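Local coordinates for protein (thymidylate synthase) (PDB 1B02), which catalyses the reductive methylation of dUMP to dTMP, with 5,10-methylenetetrahydrofolate as both methyl donor and reductant, supplying a precursor for DNA synthesis, at residues 201-206 with 252-257; 1-6 with 48-53. All blocks are in the same frame, centred on the assembly; numbering follows the deposited sequence.

Contact 1: 201-206 with 252-257; sequences RMIAQV and KDFYDF
Gln-205 NE2 is gripped by two backbone carbonyls, Val-251 O and Asn-248 O, and rests 3.5 Å from CZ of the Phe-257 ring. Beside it, Met-aromatic packing sets the C-terminal end of helix 188-207 on the loop that joins the two strands, 244-247 and 262-265, of the small two-stranded antiparallel sheet. The two hydrogen bonds tie helix to loop and fix the rotation of the amide, whose plane lies 37° from that of the ring. No hydrogen bond runs directly between 201-206 and 252-257; the side chains that meet directly are mostly apolar, with Val-206 also lying against loop backbone. Met-202 carries much of the contact. Its CG stands over the centre of the Phe-257 ring, 4.3 Å from the centroid, as a CH-pi contact, and SD stays above the same face at 5.0 Å from the centroid. A bend at chi3 (62°) turns the methyl toward both phenylalanines, CE lying 3.4 Å from Phe-254 CE1 and 3.6 Å from Phe-257 CD2. One turn further along the helix, Val-206 puts CG1 at the edge of the Phe-257 ring, 3.8 Å from CE2, and against Lys-252 O and Phe-254 N. Ile-203 CD1 comes obliquely to the Phe-254 ring, 3.9 Å from CE1. Helix 126-136 closes over this side, with Leu-131 and Leu-134 on Ile-203 and Val-127 on Phe-254. Within the loop Asp-253 OD1 accepts from Tyr-255 N at 2.6 Å, an Asx turn whose bond is bent to 134° at the hydrogen.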
loop_
_atom_site.group_PDB
_atom_site.type_symbol
_atom_site.label_atom_id
_atom_site.label_comp_id
_atom_site.label_asym_id
_atom_site.label_seq_id
_atom_site.Cartn_x
_atom_site.Cartn_y
_atom_site.Cartn_z
ATOM N N ARG A 201 -8.981 -7.666 -4.048
ATOM C CA ARG A 201 -9.639 -8.221 -5.220
ATOM C C ARG A 201 -9.022 -9.554 -5.642
ATOM O O ARG A 201 -9.732 -10.465 -6.070
ATOM C CB ARG A 201 -9.576 -7.212 -6.364
ATOM C CG ARG A 201 -10.562 -6.069 -6.198
ATOM C CD ARG A 201 -10.161 -4.846 -6.998
ATOM N NE ARG A 201 -11.025 -3.702 -6.704
ATOM C CZ ARG A 201 -12.224 -3.510 -7.245
ATOM N NH1 ARG A 201 -12.707 -4.387 -8.113
ATOM N NH2 ARG A 201 -12.941 -2.441 -6.919
ATOM N N MET A 202 -7.705 -9.673 -5.510
ATOM C CA MET A 202 -7.015 -10.907 -5.871
ATOM C C MET A 202 -7.402 -12.037 -4.927
ATOM O O MET A 202 -7.842 -13.099 -5.365
ATOM C CB MET A 202 -5.499 -10.714 -5.810
ATOM C CG MET A 202 -4.937 -9.802 -6.887
ATOM S SD MET A 202 -3.216 -9.375 -6.566
ATOM C CE MET A 202 -2.452 -10.970 -6.616
ATOM N N ILE A 203 -7.226 -11.803 -3.629
ATOM C CA ILE A 203 -7.549 -12.795 -2.606
ATOM C C ILE A 203 -9.018 -13.211 -2.676
ATOM O O ILE A 203 -9.349 -14.377 -2.471
ATOM C CB ILE A 203 -7.260 -12.249 -1.187
ATOM C CG1 ILE A 203 -5.773 -11.899 -1.050
ATOM C CG2 ILE A 203 -7.686 -13.267 -0.138
ATOM C CD1 ILE A 203 -4.849 -13.092 -0.905
ATOM N N ALA A 204 -9.893 -12.252 -2.961
ATOM C CA ALA A 204 -11.321 -12.527 -3.057
ATOM C C ALA A 204 -11.611 -13.475 -4.216
ATOM O O ALA A 204 -12.422 -14.392 -4.092
ATOM C CB ALA A 204 -12.096 -11.222 -3.240
ATOM N N GLN A 205 -10.943 -13.249 -5.343
ATOM C CA GLN A 205 -11.135 -14.079 -6.524
ATOM C C GLN A 205 -10.727 -15.530 -6.279
ATOM O O GLN A 205 -11.481 -16.453 -6.582
ATOM C CB GLN A 205 -10.334 -13.514 -7.703
ATOM C CG GLN A 205 -10.347 -14.397 -8.952
ATOM C CD GLN A 205 -9.937 -13.654 -10.214
ATOM O OE1 GLN A 205 -10.552 -12.656 -10.594
ATOM N NE2 GLN A 205 -8.892 -14.142 -10.873
ATOM N N VAL A 206 -9.540 -15.730 -5.719
ATOM C CA VAL A 206 -9.044 -17.076 -5.466
ATOM C C VAL A 206 -9.689 -17.803 -4.289
ATOM O O VAL A 206 -9.467 -19.001 -4.113
ATOM C CB VAL A 206 -7.513 -17.074 -5.256
ATOM C CG1 VAL A 206 -6.824 -16.504 -6.483
ATOM C CG2 VAL A 206 -7.157 -16.271 -4.022
ATOM N N LYS A 252 -7.012 -18.808 -10.885
ATOM C CA LYS A 252 -7.712 -19.377 -9.746
ATOM C C LYS A 252 -6.756 -19.544 -8.572
ATOM O O LYS A 252 -7.185 -19.705 -7.432
ATOM C CB LYS A 252 -8.317 -20.729 -10.128
ATOM C CG LYS A 252 -9.500 -20.628 -11.076
ATOM C CD LYS A 252 -10.579 -19.720 -10.507
ATOM C CE LYS A 252 -11.740 -19.566 -11.471
ATOM N NZ LYS A 252 -12.700 -18.531 -10.998
ATOM N N ASP A 253 -5.457 -19.507 -8.860
ATOM C CA ASP A 253 -4.441 -19.637 -7.822
ATOM C C ASP A 253 -3.724 -18.305 -7.630
ATOM O O ASP A 253 -3.302 -17.668 -8.595
ATOM C CB ASP A 253 -3.424 -20.719 -8.190
ATOM C CG ASP A 253 -2.364 -20.905 -7.120
ATOM O OD1 ASP A 253 -1.549 -19.981 -6.919
ATOM O OD2 ASP A 253 -2.343 -21.975 -6.477
ATOM N N PHE A 254 -3.592 -17.897 -6.373
ATOM C CA PHE A 254 -2.945 -16.640 -6.019
ATOM C C PHE A 254 -1.582 -16.437 -6.676
ATOM O O PHE A 254 -1.292 -15.358 -7.198
ATOM C CB PHE A 254 -2.793 -16.549 -4.496
ATOM C CG PHE A 254 -2.145 -15.279 -4.025
ATOM C CD1 PHE A 254 -2.783 -14.053 -4.191
ATOM C CD2 PHE A 254 -0.893 -15.307 -3.422
ATOM C CE1 PHE A 254 -2.182 -12.875 -3.764
ATOM C CE2 PHE A 254 -0.285 -14.133 -2.991
ATOM C CZ PHE A 254 -0.932 -12.914 -3.163
ATOM N N TYR A 255 -0.753 -17.475 -6.657
ATOM C CA TYR A 255 0.589 -17.401 -7.224
ATOM C C TYR A 255 0.670 -17.527 -8.745
ATOM O O TYR A 255 1.758 -17.682 -9.299
ATOM C CB TYR A 255 1.473 -18.462 -6.569
ATOM C CG TYR A 255 1.502 -18.355 -5.062
ATOM C CD1 TYR A 255 2.383 -17.483 -4.423
ATOM C CD2 TYR A 255 0.633 -19.109 -4.272
ATOM C CE1 TYR A 255 2.399 -17.362 -3.033
ATOM C CE2 TYR A 255 0.642 -18.996 -2.882
ATOM C CZ TYR A 255 1.528 -18.121 -2.271
ATOM O OH TYR A 255 1.543 -18.005 -0.900
ATOM N N ASP A 256 -0.475 -17.450 -9.417
ATOM C CA ASP A 256 -0.516 -17.552 -10.871
ATOM C C ASP A 256 -0.678 -16.179 -11.513
ATOM O O ASP A 256 -0.570 -16.035 -12.732
ATOM C CB ASP A 256 -1.669 -18.456 -11.309
ATOM C CG ASP A 256 -1.275 -19.917 -11.366
ATOM O OD1 ASP A 256 -0.068 -20.211 -11.226
ATOM O OD2 ASP A 256 -2.170 -20.771 -11.547
ATOM N N PHE A 257 -0.939 -15.173 -10.687
ATOM C CA PHE A 257 -1.119 -13.815 -11.177
ATOM C C PHE A 257 0.181 -13.229 -11.723
ATOM O O PHE A 257 1.267 -13.516 -11.218
ATOM C CB PHE A 257 -1.635 -12.914 -10.053
ATOM C CG PHE A 257 -3.113 -13.029 -9.807
ATOM C CD1 PHE A 257 -4.026 -12.451 -10.683
ATOM C CD2 PHE A 257 -3.592 -13.699 -8.684
ATOM C CE1 PHE A 257 -5.399 -12.537 -10.445
ATOM C CE2 PHE A 257 -4.962 -13.791 -8.436
ATOM C CZ PHE A 257 -5.867 -13.209 -9.317
#

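Contact 2: 1-6 with 48-53; sequences MTQFDK and MRFDNS
Gln-3 and Phe-50 run past each other in opposite directions where helix 3-18 packs on strand 40-50 of the central sheet. Gln-3 CB touches Phe-50 CD1 at 3.8 Å; the chain extends beyond CG, and OE1 returns to the ring's edge, 3.6 Å from CD1, amide and ring planes 26° apart. A water oxygen lies 2.6 Å from Gln-3 OE1 and bonds weakly to Asn-52 N. At the tip, NE2 gives a weak hydrogen bond to Asp-51 OD1 (3.3 Å). Ser-53 N and OG hold that oxygen from one face of the carboxylate, the backbone bond making an Asx turn. The edge of Phe-50 meets the face of Phe-4 in an offset edge-to-face pair, planes at 83°, and Met-48 SD makes a Met-aromatic contact 3.7 Å from Phe-4 CE1. The side chain of Met-48 lies about 5 Å from that of Asn-183, which lines the bound 5-fluoro-dUMP pocket. With an alanine in place of Phe-50, the face of Phe-4 would probably lose its aromatic partner and Gln-3 its ring edge. Neutral donors thus probably stabilise the charge of Asp-51 OD1 at the surface, while aromatic and sulfur groups lie inside.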
loop_
_atom_site.group_PDB
_atom_site.type_symbol
_atom_site.label_atom_id
_atom_site.label_comp_id
_atom_site.label_asym_id
_atom_site.label_seq_id
_atom_site.Cartn_x
_atom_site.Cartn_y
_atom_site.Cartn_z
ATOM N N MET A 1 -16.165 13.686 -7.384
ATOM C CA MET A 1 -16.275 12.781 -8.567
ATOM C C MET A 1 -15.982 11.325 -8.202
ATOM O O MET A 1 -16.715 10.423 -8.607
ATOM C CB MET A 1 -15.322 13.239 -9.673
ATOM C CG MET A 1 -15.868 14.369 -10.531
ATOM S SD MET A 1 -17.012 13.790 -11.797
ATOM C CE MET A 1 -18.572 14.320 -11.098
ATOM N N THR A 2 -14.908 11.096 -7.448
ATOM C CA THR A 2 -14.553 9.742 -7.024
ATOM C C THR A 2 -14.419 9.666 -5.507
ATOM O O THR A 2 -14.201 10.677 -4.838
ATOM C CB THR A 2 -13.230 9.259 -7.658
ATOM O OG1 THR A 2 -12.119 9.801 -6.934
ATOM C CG2 THR A 2 -13.147 9.690 -9.109
ATOM N N GLN A 3 -14.553 8.460 -4.967
ATOM C CA GLN A 3 -14.456 8.255 -3.528
ATOM C C GLN A 3 -13.073 8.616 -2.989
ATOM O O GLN A 3 -12.951 9.359 -2.016
ATOM C CB GLN A 3 -14.781 6.799 -3.184
ATOM C CG GLN A 3 -16.254 6.549 -2.895
ATOM C CD GLN A 3 -16.626 5.077 -2.957
ATOM O OE1 GLN A 3 -15.812 4.202 -2.657
ATOM N NE2 GLN A 3 -17.865 4.798 -3.346
ATOM N N PHE A 4 -12.034 8.090 -3.627
ATOM C CA PHE A 4 -10.667 8.351 -3.198
ATOM C C PHE A 4 -10.273 9.822 -3.312
ATOM O O PHE A 4 -9.728 10.398 -2.371
ATOM C CB PHE A 4 -9.692 7.491 -4.006
ATOM C CG PHE A 4 -8.307 7.434 -3.426
ATOM C CD1 PHE A 4 -8.019 8.023 -2.196
ATOM C CD2 PHE A 4 -7.287 6.786 -4.111
ATOM C CE1 PHE A 4 -6.733 7.964 -1.656
ATOM C CE2 PHE A 4 -5.998 6.721 -3.578
ATOM C CZ PHE A 4 -5.725 7.313 -2.349
ATOM N N ASP A 5 -10.542 10.428 -4.463
ATOM C CA ASP A 5 -10.199 11.830 -4.674
ATOM C C ASP A 5 -10.828 12.724 -3.612
ATOM O O ASP A 5 -10.158 13.582 -3.039
ATOM C CB ASP A 5 -10.654 12.288 -6.063
ATOM C CG ASP A 5 -9.700 11.860 -7.156
ATOM O OD1 ASP A 5 -8.479 12.077 -7.004
ATOM O OD2 ASP A 5 -10.170 11.304 -8.170
ATOM N N LYS A 6 -12.115 12.516 -3.353
ATOM C CA LYS A 6 -12.836 13.311 -2.366
ATOM C C LYS A 6 -12.252 13.169 -0.956
ATOM O O LYS A 6 -12.059 14.161 -0.252
ATOM C CB LYS A 6 -14.316 12.915 -2.363
ATOM C CG LYS A 6 -15.042 13.210 -1.059
ATOM C CD LYS A 6 -16.460 13.694 -1.305
ATOM C CE LYS A 6 -17.147 14.064 0.002
ATOM N NZ LYS A 6 -18.542 14.544 -0.216
ATOM N N MET A 48 -9.870 6.062 5.783
ATOM C CA MET A 48 -10.525 6.148 4.485
ATOM C C MET A 48 -11.334 4.868 4.297
ATOM O O MET A 48 -10.834 3.766 4.532
ATOM C CB MET A 48 -9.483 6.304 3.371
ATOM C CG MET A 48 -8.785 7.660 3.386
ATOM S SD MET A 48 -7.810 8.033 1.910
ATOM C CE MET A 48 -6.222 7.378 2.386
ATOM N N ARG A 49 -12.590 5.016 3.892
ATOM C CA ARG A 49 -13.465 3.868 3.696
ATOM C C ARG A 49 -14.002 3.791 2.274
ATOM O O ARG A 49 -14.350 4.808 1.675
ATOM C CB ARG A 49 -14.636 3.927 4.679
ATOM C CG ARG A 49 -14.355 3.274 6.020
ATOM C CD ARG A 49 -15.574 3.327 6.927
ATOM N NE ARG A 49 -15.961 2.000 7.400
ATOM C CZ ARG A 49 -15.658 1.518 8.600
ATOM N NH1 ARG A 49 -14.960 2.254 9.457
ATOM N NH2 ARG A 49 -16.051 0.299 8.945
ATOM N N PHE A 50 -14.068 2.573 1.744
ATOM C CA PHE A 50 -14.565 2.342 0.393
ATOM C C PHE A 50 -15.467 1.107 0.385
ATOM O O PHE A 50 -15.152 0.096 1.016
ATOM C CB PHE A 50 -13.392 2.137 -0.572
ATOM C CG PHE A 50 -12.352 3.230 -0.518
ATOM C CD1 PHE A 50 -12.521 4.409 -1.243
ATOM C CD2 PHE A 50 -11.199 3.078 0.252
ATOM C CE1 PHE A 50 -11.556 5.422 -1.203
ATOM C CE2 PHE A 50 -10.227 4.082 0.300
ATOM C CZ PHE A 50 -10.408 5.258 -0.430
ATOM N N ASP A 51 -16.587 1.192 -0.326
ATOM C CA ASP A 51 -17.531 0.081 -0.414
ATOM C C ASP A 51 -17.177 -0.851 -1.570
ATOM O O ASP A 51 -17.817 -1.887 -1.764
ATOM C CB ASP A 51 -18.958 0.608 -0.596
ATOM C CG ASP A 51 -19.102 1.502 -1.814
ATOM O OD1 ASP A 51 -18.148 1.576 -2.617
ATOM O OD2 ASP A 51 -20.169 2.132 -1.969
ATOM N N ASN A 52 -16.156 -0.467 -2.332
ATOM C CA ASN A 52 -15.672 -1.241 -3.475
ATOM C C ASN A 52 -16.572 -1.157 -4.706
ATOM O O ASN A 52 -16.523 -2.018 -5.581
ATOM C CB ASN A 52 -15.461 -2.706 -3.081
ATOM C CG ASN A 52 -14.020 -3.004 -2.708
ATOM O OD1 ASN A 52 -13.746 -3.654 -1.698
ATOM N ND2 ASN A 52 -13.091 -2.525 -3.524
ATOM N N SER A 53 -17.397 -0.120 -4.769
ATOM C CA SER A 53 -18.268 0.075 -5.916
ATOM C C SER A 53 -17.437 0.807 -6.971
ATOM O O SER A 53 -17.864 0.977 -8.114
ATOM C CB SER A 53 -19.496 0.907 -5.528
ATOM O OG SER A 53 -19.132 2.214 -5.120
HETATM O O HOH W 1 -15.083 1.937 -3.623
#

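Overall arrangement
Helix 188-207 connects the two contacts, centres about 23 Å apart. Its C-terminal end supplies one half of contact 1, whereas nearer its start Asn-189 and Val-193 touch Phe-4 of contact 2; the contacts meet directly where Arg-201 packs against Asn-52. Both are partly buried. Contact 1, away from the annotated sites, joins the helix to a loop and buries more surface (434 against 272 Å²), mostly through apolar and aromatic side chains, with Gln-205 and Lys-252 at the polar margin. Contact 2 sets the N-terminal helix on the central sheet: its aromatic and sulfur-containing inner half brings the Met-48 side chain to about 10 Å from bound 5-fluoro-dUMP; its outer half is polar and partly water-bridged.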